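Local coordinates for dihydropyrimidinase (Dictyostelium discoideum, PDB 2FTW), which catalyses the reversible, zinc-dependent hydrolytic ring opening of 5,6-dihydrouracil and 5,6-dihydrothymine in the second step of reductive pyrimidine degradation, at residues M208-T211 and G212-H216; F294-G297 and P298-P302; G347-G350 and V351-M355; T439-G443 and N444-S448. All coordinates share one frame; numbering follows the deposited sequence.

How the contacts relate
The four contacts follow one another along the chain, each closing before the next opens. Contacts 1, 2 and 3 make a touching series that runs from a subunit interface past the metal centre. The start of helix 214-219 in contact 1 packs on contact 2, a proline-rich loop of the (beta-alpha)8 barrel beside the zinc ions; their centres are about 13 Å apart. That loop touches the 347-350 segment of contact 3, centres about 14 Å apart, and contact 3 leads into helix 354-363. Contact 4 is a hairpin of strands 431-441 and 444-448, away from the annotated sites. Its centre lies about 20 Å from that of contact 3 and about 45 Å from that of contact 1.

Contact 1. Residues M208-T211 and G212-H216; sequences MGIT and GPEGH
Ile210 meets Gly215 and Glu214 where the chain bends into helix 214-219. The bend begins at Gly212. Its carbonyl O accepts the backbone N of Gly215 at 2.9 Å and so closes a turn near the start of the helix. Pro213 turns its ring to the other side, onto Trp288, Ala291 and Ala292 of helix 288-292. Glu214 folds back on itself. Its CG lies between the backbone N and the carbonyl carbon (chi1 73°), and a second bend at chi2 (-84°) carries OE1 to 3.5 Å from Gly212 CA. CG of Glu214 touches Ile210, 4.2 Å from its CG2. The carboxylate itself is held by the second subunit: OE1 forms a salt bridge with Arg490 of that subunit, and OE2 accepts the backbone N of its Val488. Both oxygens of this buried acid therefore have partners, which probably favours its charged form. Gly215 presents bare backbone to Ile210. CG2 of Ile210 rests 3.8 Å from Gly215 CA. The side chain of His216 points away from this contact. His216 NE2 is hydrogen-bonded to Met296 O at 2.7 Å. Ile210 is also the centre of an inverse gamma turn. The whole is a short helix-to-helix connection, built into a subunit interface of the homotetramer: helix 195-207 ends at Gly209 in a Schellman motif, and helix 214-219 begins soon after Gly212.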
loop_
_atom_site.group_PDB
_atom_site.type_symbol
_atom_site.label_atom_id
_atom_site.label_comp_id
_atom_site.label_asym_id
_atom_site.label_seq_id
_atom_site.Cartn_x
_atom_site.Cartn_y
_atom_site.Cartn_z
ATOM N N MET A 208 13.638 -8.351 -33.346
ATOM C CA MET A 208 14.629 -9.180 -32.660
ATOM C C MET A 208 14.581 -10.638 -33.132
ATOM O O MET A 208 15.386 -11.456 -32.683
ATOM C CB MET A 208 14.402 -9.142 -31.149
ATOM C CG MET A 208 14.800 -7.825 -30.516
ATOM S SD MET A 208 14.455 -7.715 -28.752
ATOM C CE MET A 208 15.522 -8.983 -28.112
ATOM N N GLY A 209 13.629 -10.960 -34.011
ATOM C CA GLY A 209 13.427 -12.337 -34.484
ATOM C C GLY A 209 12.624 -13.236 -33.547
ATOM O O GLY A 209 12.592 -14.461 -33.733
ATOM N N ILE A 210 11.958 -12.638 -32.556
ATOM C CA ILE A 210 11.156 -13.394 -31.590
ATOM C C ILE A 210 9.727 -13.498 -32.144
ATOM O O ILE A 210 8.841 -12.699 -31.804
ATOM C CB ILE A 210 11.197 -12.747 -30.180
ATOM C CG1 ILE A 210 12.653 -12.525 -29.729
ATOM C CG2 ILE A 210 10.458 -13.616 -29.146
ATOM C CD1 ILE A 210 12.808 -11.651 -28.467
ATOM N N THR A 211 9.525 -14.493 -33.009
ATOM C CA THR A 211 8.301 -14.615 -33.816
ATOM C C THR A 211 7.238 -15.500 -33.184
ATOM O O THR A 211 6.061 -15.382 -33.524
ATOM C CB THR A 211 8.606 -15.167 -35.235
ATOM O OG1 THR A 211 9.303 -16.417 -35.138
ATOM C CG2 THR A 211 9.446 -14.181 -36.014
ATOM N N GLY A 212 7.655 -16.365 -32.261
ATOM C CA GLY A 212 6.755 -17.327 -31.627
ATOM C C GLY A 212 5.757 -16.671 -30.690
ATOM O O GLY A 212 5.851 -15.469 -30.427
ATOM N N PRO A 213 4.812 -17.456 -30.155
ATOM C CA PRO A 213 3.790 -16.959 -29.225
ATOM C C PRO A 213 4.341 -16.238 -27.985
ATOM O O PRO A 213 3.739 -15.262 -27.524
ATOM C CB PRO A 213 3.027 -18.235 -28.830
ATOM C CG PRO A 213 3.221 -19.137 -29.969
ATOM C CD PRO A 213 4.647 -18.901 -30.390
ATOM N N GLU A 214 5.477 -16.696 -27.470
ATOM C CA GLU A 214 6.142 -16.038 -26.342
ATOM C C GLU A 214 6.442 -14.555 -26.619
ATOM O O GLU A 214 6.493 -13.750 -25.685
ATOM C CB GLU A 214 7.424 -16.782 -25.931
ATOM C CG GLU A 214 8.628 -16.649 -26.865
ATOM C CD GLU A 214 8.606 -17.618 -28.027
ATOM O OE1 GLU A 214 7.536 -18.215 -28.289
ATOM O OE2 GLU A 214 9.655 -17.766 -28.696
ATOM N N GLY A 215 6.646 -14.228 -27.898
ATOM C CA GLY A 215 6.778 -12.866 -28.366
ATOM C C GLY A 215 5.568 -12.025 -28.047
ATOM O O GLY A 215 5.686 -10.827 -27.809
ATOM N N HIS A 216 4.403 -12.663 -28.042
ATOM C CA HIS A 216 3.162 -12.017 -27.643
ATOM C C HIS A 216 3.219 -11.409 -26.224
ATOM O O HIS A 216 2.955 -10.221 -26.057
ATOM C CB HIS A 216 1.998 -13.009 -27.778
ATOM C CG HIS A 216 0.650 -12.380 -27.658
ATOM N ND1 HIS A 216 0.135 -11.535 -28.615
ATOM C CD2 HIS A 216 -0.289 -12.470 -26.689
ATOM C CE1 HIS A 216 -1.068 -11.132 -28.241
ATOM N NE2 HIS A 216 -1.351 -11.690 -27.081
#

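Contact 2. Residues F294-G297 and P298-P302; sequences FVMG and PPIRP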
loop_
_atom_site.group_PDB
_atom_site.type_symbol
_atom_site.label_atom_id
_atom_site.label_comp_id
_atom_site.label_asym_id
_atom_site.label_seq_id
_atom_site.Cartn_x
_atom_site.Cartn_y
_atom_site.Cartn_z
ATOM N N PHE A 294 -2.816 -20.568 -26.535
ATOM C CA PHE A 294 -3.087 -19.804 -25.315
ATOM C C PHE A 294 -3.007 -18.300 -25.547
ATOM O O PHE A 294 -3.176 -17.516 -24.602
ATOM C CB PHE A 294 -2.129 -20.219 -24.206
ATOM C CG PHE A 294 -2.471 -21.531 -23.559
ATOM C CD1 PHE A 294 -2.284 -22.725 -24.238
ATOM C CD2 PHE A 294 -2.920 -21.581 -22.254
ATOM C CE1 PHE A 294 -2.567 -23.937 -23.637
ATOM C CE2 PHE A 294 -3.193 -22.789 -21.653
ATOM C CZ PHE A 294 -3.022 -23.972 -22.357
ATOM N N VAL A 295 -2.752 -17.907 -26.800
ATOM C CA VAL A 295 -2.621 -16.504 -27.165
ATOM C C VAL A 295 -3.990 -15.807 -27.174
ATOM O O VAL A 295 -4.959 -16.249 -27.817
ATOM C CB VAL A 295 -1.881 -16.310 -28.535
ATOM C CG1 VAL A 295 -1.928 -14.866 -28.997
ATOM C CG2 VAL A 295 -0.413 -16.765 -28.428
ATOM N N MET A 296 -4.045 -14.715 -26.419
ATOM C CA MET A 296 -5.188 -13.821 -26.390
ATOM C C MET A 296 -4.663 -12.463 -25.926
ATOM O O MET A 296 -3.488 -12.344 -25.582
ATOM C CB MET A 296 -6.257 -14.339 -25.430
ATOM C CG MET A 296 -5.832 -14.432 -23.974
ATOM S SD MET A 296 -7.242 -14.488 -22.852
ATOM C CE MET A 296 -7.777 -12.773 -22.817
ATOM N N GLY A 297 -5.528 -11.458 -25.894
ATOM C CA GLY A 297 -5.119 -10.113 -25.500
ATOM C C GLY A 297 -6.093 -9.498 -24.515
ATOM O O GLY A 297 -7.303 -9.519 -24.762
ATOM N N PRO A 298 -5.584 -8.967 -23.386
ATOM C CA PRO A 298 -4.190 -9.052 -22.947
ATOM C C PRO A 298 -3.739 -10.495 -22.730
ATOM O O PRO A 298 -4.574 -11.371 -22.505
ATOM C CB PRO A 298 -4.170 -8.285 -21.618
ATOM C CG PRO A 298 -5.601 -8.029 -21.264
ATOM C CD PRO A 298 -6.412 -8.157 -22.479
ATOM N N PRO A 299 -2.421 -10.746 -22.804
ATOM C CA PRO A 299 -1.966 -12.117 -22.605
ATOM C C PRO A 299 -2.225 -12.645 -21.194
ATOM O O PRO A 299 -2.322 -11.865 -20.235
ATOM C CB PRO A 299 -0.450 -12.048 -22.874
ATOM C CG PRO A 299 -0.173 -10.700 -23.435
ATOM C CD PRO A 299 -1.310 -9.813 -23.057
ATOM N N ILE A 300 -2.344 -13.968 -21.095
ATOM C CA ILE A 300 -2.301 -14.675 -19.812
ATOM C C ILE A 300 -0.887 -14.516 -19.239
ATOM O O ILE A 300 0.112 -14.653 -19.960
ATOM C CB ILE A 300 -2.679 -16.190 -19.952
ATOM C CG1 ILE A 300 -4.049 -16.355 -20.623
ATOM C CG2 ILE A 300 -2.733 -16.846 -18.583
ATOM C CD1 ILE A 300 -4.311 -17.771 -21.192
ATOM N N ARG A 301 -0.799 -14.191 -17.953
ATOM C CA ARG A 301 0.457 -13.704 -17.392
ATOM C C ARG A 301 1.324 -14.849 -16.910
ATOM O O ARG A 301 0.810 -15.788 -16.306
ATOM C CB ARG A 301 0.199 -12.703 -16.256
ATOM C CG ARG A 301 -0.618 -11.466 -16.692
ATOM C CD ARG A 301 0.045 -10.773 -17.870
ATOM N NE ARG A 301 -0.658 -9.599 -18.362
ATOM C CZ ARG A 301 -0.264 -8.892 -19.423
ATOM N NH1 ARG A 301 -0.957 -7.834 -19.806
ATOM N NH2 ARG A 301 0.830 -9.245 -20.107
ATOM N N PRO A 302 2.642 -14.790 -17.201
ATOM C CA PRO A 302 3.537 -15.847 -16.758
ATOM C C PRO A 302 3.900 -15.802 -15.276
ATOM O O PRO A 302 4.358 -16.822 -14.765
ATOM C CB PRO A 302 4.773 -15.666 -17.650
ATOM C CG PRO A 302 4.791 -14.246 -18.014
ATOM C CD PRO A 302 3.348 -13.777 -18.007
HETATM O O HOH W 1 -1.728 -15.155 -23.626
#
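Ile300 reaches back to Phe294 across a sharp bend in the chain. Its CD1 lies at the edge of the Phe294 ring, near the ring plane, 4.2 Å from CD2. The same methyl is 3.6 Å from Phe294 O. Water 1 joins the two backbones beside it: it donates to Phe294 O and accepts from Ile300 N, both at 2.9 Å. Met296 fills the inside of the bend. Its CG sits between the backbone N and the carbonyl carbon (chi1 62°), and a turn at chi3 (-77°) brings CE back to 3.5 Å from Pro298 O. CG of Met296 also meets CG1 of Ile300 at 4.3 Å. On the backbone, Met296 O receives a CA-H...O contact from Pro299 CA at 3.4 Å. The peptide bond between Gly297 and Pro298 is cis, which draws their CA atoms to 2.9 Å. The bend fits a type VIb turn, with the cis proline at its third position. It belongs to a loop of the (beta-alpha)8 barrel beside the two-zinc centre. Pro298, close to a bound zinc ion, touches His247, a ligand of the second zinc, and Met296 touches Asp325, a ligand of the first. Farther out, Pro298 O is fixed by the side-chain amide of Gln249, and the Phe294 ring is stacked with His282. Arg301 NH2 and NH1 make salt bridges with Glu217 and Glu225, while Pro299 O lies over one face of the guanidinium, offset toward its rim.

Contact 3. Residues G347-G350 and V351-M355; sequences GVNG and VEDRM
Arg354 and Gly350 meet at the entry to helix 354-363. CB of Arg354 lies 3.5 Å from Gly350 O, and the backbone N of Arg354 gives the same oxygen a weak hydrogen bond of 2.9 Å, with an N-H...O angle of 130°. From CB the chain runs extended, with CG opposite the backbone N (chi1 178°), and leaves Gly350 behind. It bends at chi3 (63°). The guanidinium then has Met355 CG over one face, 4.1 Å above the plane and offset toward the rim. At the tip, NH1 is hydrogen-bonded to Thr94 OG1, while NH2 has weak bonds to Val322 O and Thr377 O. The weak i to i+4 bond from Arg354 N to Gly350 O marks an alpha turn that leads the loop into the helix, within the barrel domain. Water 2 fastens another edge of this turn. It accepts from Asn349 ND2 at 3.2 Å and from Asp353 N at 2.9 Å, and donates to Asp353 OD2 at 2.7 Å. It thus bridges two side chains whose nearest polar atoms, Asn349 ND2 and Asp353 OD2, are 4.2 Å apart. Asn349 OD1 is held by Ile426 N, and Asp353 OD2 also accepts from Asn425 ND2. Asn326 OD1 accepts from both Gly350 N and Val351 N.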
loop_
_atom_site.group_PDB
_atom_site.type_symbol
_atom_site.label_atom_id
_atom_site.label_comp_id
_atom_site.label_asym_id
_atom_site.label_seq_id
_atom_site.Cartn_x
_atom_site.Cartn_y
_atom_site.Cartn_z
ATOM N N GLY A 347 -7.420 -15.309 -28.869
ATOM C CA GLY A 347 -8.556 -15.817 -28.115
ATOM C C GLY A 347 -8.428 -17.248 -27.644
ATOM O O GLY A 347 -7.788 -18.083 -28.300
ATOM N N VAL A 348 -9.053 -17.522 -26.500
ATOM C CA VAL A 348 -9.114 -18.863 -25.922
ATOM C C VAL A 348 -10.565 -19.281 -25.587
ATOM O O VAL A 348 -11.513 -18.502 -25.771
ATOM C CB VAL A 348 -8.213 -18.964 -24.661
ATOM C CG1 VAL A 348 -6.792 -18.651 -25.030
ATOM C CG2 VAL A 348 -8.699 -18.018 -23.552
ATOM N N ASN A 349 -10.722 -20.517 -25.108
ATOM C CA ASN A 349 -12.018 -21.019 -24.649
ATOM C C ASN A 349 -12.283 -20.710 -23.179
ATOM O O ASN A 349 -11.362 -20.407 -22.410
ATOM C CB ASN A 349 -12.136 -22.549 -24.859
ATOM C CG ASN A 349 -11.145 -23.341 -24.017
ATOM O OD1 ASN A 349 -9.981 -23.499 -24.391
ATOM N ND2 ASN A 349 -11.607 -23.847 -22.876
ATOM N N GLY A 350 -13.546 -20.823 -22.789
ATOM C CA GLY A 350 -13.882 -20.868 -21.374
ATOM C C GLY A 350 -15.344 -20.968 -20.990
ATOM O O GLY A 350 -15.651 -21.225 -19.829
ATOM N N VAL A 351 -16.251 -20.750 -21.934
ATOM C CA VAL A 351 -17.685 -20.702 -21.606
ATOM C C VAL A 351 -18.156 -21.949 -20.828
ATOM O O VAL A 351 -18.890 -21.821 -19.837
ATOM C CB VAL A 351 -18.562 -20.432 -22.856
ATOM C CG1 VAL A 351 -18.754 -21.699 -23.701
ATOM C CG2 VAL A 351 -19.911 -19.843 -22.433
ATOM N N GLU A 352 -17.689 -23.130 -21.237
ATOM C CA GLU A 352 -18.092 -24.370 -20.571
ATOM C C GLU A 352 -17.475 -24.509 -19.177
ATOM O O GLU A 352 -18.141 -24.883 -18.217
ATOM C CB GLU A 352 -17.723 -25.604 -21.417
ATOM C CG GLU A 352 -18.322 -26.925 -20.871
ATOM C CD GLU A 352 -18.119 -28.115 -21.791
ATOM O OE1 GLU A 352 -17.798 -27.942 -22.985
ATOM O OE2 GLU A 352 -18.320 -29.254 -21.332
ATOM N N ASP A 353 -16.194 -24.204 -19.062
ATOM C CA ASP A 353 -15.447 -24.558 -17.864
ATOM C C ASP A 353 -15.315 -23.456 -16.810
ATOM O O ASP A 353 -14.793 -23.710 -15.722
ATOM C CB ASP A 353 -14.102 -25.112 -18.295
ATOM C CG ASP A 353 -14.260 -26.359 -19.159
ATOM O OD1 ASP A 353 -14.823 -27.356 -18.655
ATOM O OD2 ASP A 353 -13.862 -26.345 -20.341
ATOM N N ARG A 354 -15.823 -22.261 -17.106
ATOM C CA ARG A 354 -15.695 -21.100 -16.198
ATOM C C ARG A 354 -16.059 -21.454 -14.772
ATOM O O ARG A 354 -15.272 -21.283 -13.867
ATOM C CB ARG A 354 -16.583 -19.936 -16.665
ATOM C CG ARG A 354 -16.551 -18.704 -15.740
ATOM C CD ARG A 354 -17.377 -17.539 -16.246
ATOM N NE ARG A 354 -18.784 -17.895 -16.323
ATOM C CZ ARG A 354 -19.781 -17.354 -15.621
ATOM N NH1 ARG A 354 -21.009 -17.836 -15.792
ATOM N NH2 ARG A 354 -19.582 -16.356 -14.765
ATOM N N MET A 355 -17.254 -21.971 -14.570
ATOM C CA MET A 355 -17.752 -22.181 -13.212
ATOM C C MET A 355 -17.014 -23.240 -12.401
ATOM O O MET A 355 -16.818 -23.071 -11.204
ATOM C CB MET A 355 -19.254 -22.454 -13.256
ATOM C CG MET A 355 -19.992 -21.144 -13.451
ATOM S SD MET A 355 -21.740 -21.294 -13.464
ATOM C CE MET A 355 -22.102 -21.783 -11.785
HETATM O O HOH W 2 -14.493 -23.977 -21.446
#

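Contact 4. Residues T439-G443 and N444-S448; sequences TIVAG and NIVWS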
loop_
_atom_site.group_PDB
_atom_site.type_symbol
_atom_site.label_atom_id
_atom_site.label_comp_id
_atom_site.label_asym_id
_atom_site.label_seq_id
_atom_site.Cartn_x
_atom_site.Cartn_y
_atom_site.Cartn_z
ATOM N N THR A 439 -28.558 -28.658 -15.651
ATOM C CA THR A 439 -28.841 -27.253 -15.914
ATOM C C THR A 439 -30.294 -27.151 -16.384
ATOM O O THR A 439 -30.802 -28.024 -17.095
ATOM C CB THR A 439 -27.874 -26.673 -16.967
ATOM O OG1 THR A 439 -26.526 -27.008 -16.609
ATOM C CG2 THR A 439 -28.006 -25.150 -17.086
ATOM N N ILE A 440 -30.966 -26.102 -15.936
ATOM C CA ILE A 440 -32.364 -25.862 -16.234
ATOM C C ILE A 440 -32.505 -24.425 -16.720
ATOM O O ILE A 440 -32.105 -23.490 -16.021
ATOM C CB ILE A 440 -33.251 -26.100 -14.976
ATOM C CG1 ILE A 440 -33.182 -27.571 -14.548
ATOM C CG2 ILE A 440 -34.698 -25.692 -15.236
ATOM C CD1 ILE A 440 -33.622 -27.831 -13.129
ATOM N N VAL A 441 -33.038 -24.259 -17.928
ATOM C CA VAL A 441 -33.308 -22.944 -18.506
ATOM C C VAL A 441 -34.811 -22.829 -18.746
ATOM O O VAL A 441 -35.403 -23.689 -19.394
ATOM C CB VAL A 441 -32.537 -22.753 -19.841
ATOM C CG1 VAL A 441 -32.927 -21.442 -20.542
ATOM C CG2 VAL A 441 -31.030 -22.836 -19.608
ATOM N N ALA A 442 -35.414 -21.769 -18.208
ATOM C CA ALA A 442 -36.846 -21.494 -18.336
ATOM C C ALA A 442 -37.700 -22.699 -17.970
ATOM O O ALA A 442 -38.635 -23.042 -18.685
ATOM C CB ALA A 442 -37.185 -20.998 -19.733
ATOM N N GLY A 443 -37.357 -23.328 -16.846
ATOM C CA GLY A 443 -38.066 -24.491 -16.337
ATOM C C GLY A 443 -37.874 -25.788 -17.107
ATOM O O GLY A 443 -38.548 -26.761 -16.818
ATOM N N ASN A 444 -36.946 -25.810 -18.067
ATOM C CA ASN A 444 -36.713 -26.979 -18.917
ATOM C C ASN A 444 -35.296 -27.505 -18.726
ATOM O O ASN A 444 -34.335 -26.717 -18.657
ATOM C CB ASN A 444 -36.903 -26.626 -20.401
ATOM C CG ASN A 444 -38.349 -26.282 -20.764
ATOM O OD1 ASN A 444 -39.287 -26.988 -20.399
ATOM N ND2 ASN A 444 -38.523 -25.207 -21.515
ATOM N N ILE A 445 -35.161 -28.830 -18.653
ATOM C CA ILE A 445 -33.834 -29.454 -18.567
ATOM C C ILE A 445 -33.149 -29.386 -19.923
ATOM O O ILE A 445 -33.680 -29.877 -20.924
ATOM C CB ILE A 445 -33.897 -30.932 -18.095
ATOM C CG1 ILE A 445 -34.297 -30.999 -16.619
ATOM C CG2 ILE A 445 -32.536 -31.651 -18.309
ATOM C CD1 ILE A 445 -34.500 -32.438 -16.085
ATOM N N VAL A 446 -31.949 -28.805 -19.931
ATOM C CA VAL A 446 -31.132 -28.673 -21.141
ATOM C C VAL A 446 -29.789 -29.408 -21.010
ATOM O O VAL A 446 -29.113 -29.643 -22.006
ATOM C CB VAL A 446 -30.886 -27.188 -21.495
ATOM C CG1 VAL A 446 -32.180 -26.525 -21.976
ATOM C CG2 VAL A 446 -30.297 -26.425 -20.312
ATOM N N TRP A 447 -29.419 -29.753 -19.771
ATOM C CA TRP A 447 -28.270 -30.595 -19.479
ATOM C C TRP A 447 -28.604 -31.476 -18.273
ATOM O O TRP A 447 -29.080 -30.981 -17.238
ATOM C CB TRP A 447 -27.047 -29.714 -19.187
ATOM C CG TRP A 447 -25.820 -30.421 -18.696
ATOM C CD1 TRP A 447 -25.360 -30.448 -17.418
ATOM C CD2 TRP A 447 -24.868 -31.150 -19.476
ATOM N NE1 TRP A 447 -24.196 -31.158 -17.344
ATOM C CE2 TRP A 447 -23.868 -31.604 -18.592
ATOM C CE3 TRP A 447 -24.767 -31.472 -20.831
ATOM C CZ2 TRP A 447 -22.769 -32.370 -19.019
ATOM C CZ3 TRP A 447 -23.662 -32.233 -21.258
ATOM C CH2 TRP A 447 -22.687 -32.671 -20.350
ATOM N N SER A 448 -28.361 -32.778 -18.423
ATOM C CA SER A 448 -28.597 -33.760 -17.361
ATOM C C SER A 448 -28.003 -35.105 -17.762
ATOM O O SER A 448 -27.877 -35.397 -18.956
ATOM C CB SER A 448 -30.095 -33.949 -17.099
ATOM O OG SER A 448 -30.700 -34.745 -18.112
HETATM O O HOH W 3 -35.752 -23.831 -21.947
#
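Two residues, Val446 and Trp447, face the single residue Thr439 in a classic beta bulge. Thr439 O accepts Val446 N at 3.2 Å, almost straight at 170°, and a weak bond from Trp447 N at 3.5 Å. Thr439 N returns a bond to Trp447 O at 2.9 Å. CG2 of Val446 meets Val441 CG2 at 3.7 Å, the two side chains crossing near a right angle. Both valines pack on Val90 of helix 82-91. Trp447 CD1 is 3.7 Å from Thr439 OG1, which hydrogen-bonds to Val90 O. On the opposite sheet face, Ile440 and Ile445 meet through their CG1 atoms; Ile440 packs on Ile12 and Ile445 on Ile10 of strand 10-13. A type I' turn from Val441 to Asn444 closes the hairpin, with positive phi at Ala442 and Gly443. Val441 N reaches Asn444 O at 2.9 Å in the carbonyl plane. The return bond from Asn444 N comes from above the carbonyl plane of Val441, 57° out of it. Water 3 donates to Val441 O at 2.6 Å and accepts from Asn444 ND2, while Asn444 OD1 accepts Gly8 N. Val441 O thus has two donors, so the turn is tied by water as well as by backbone.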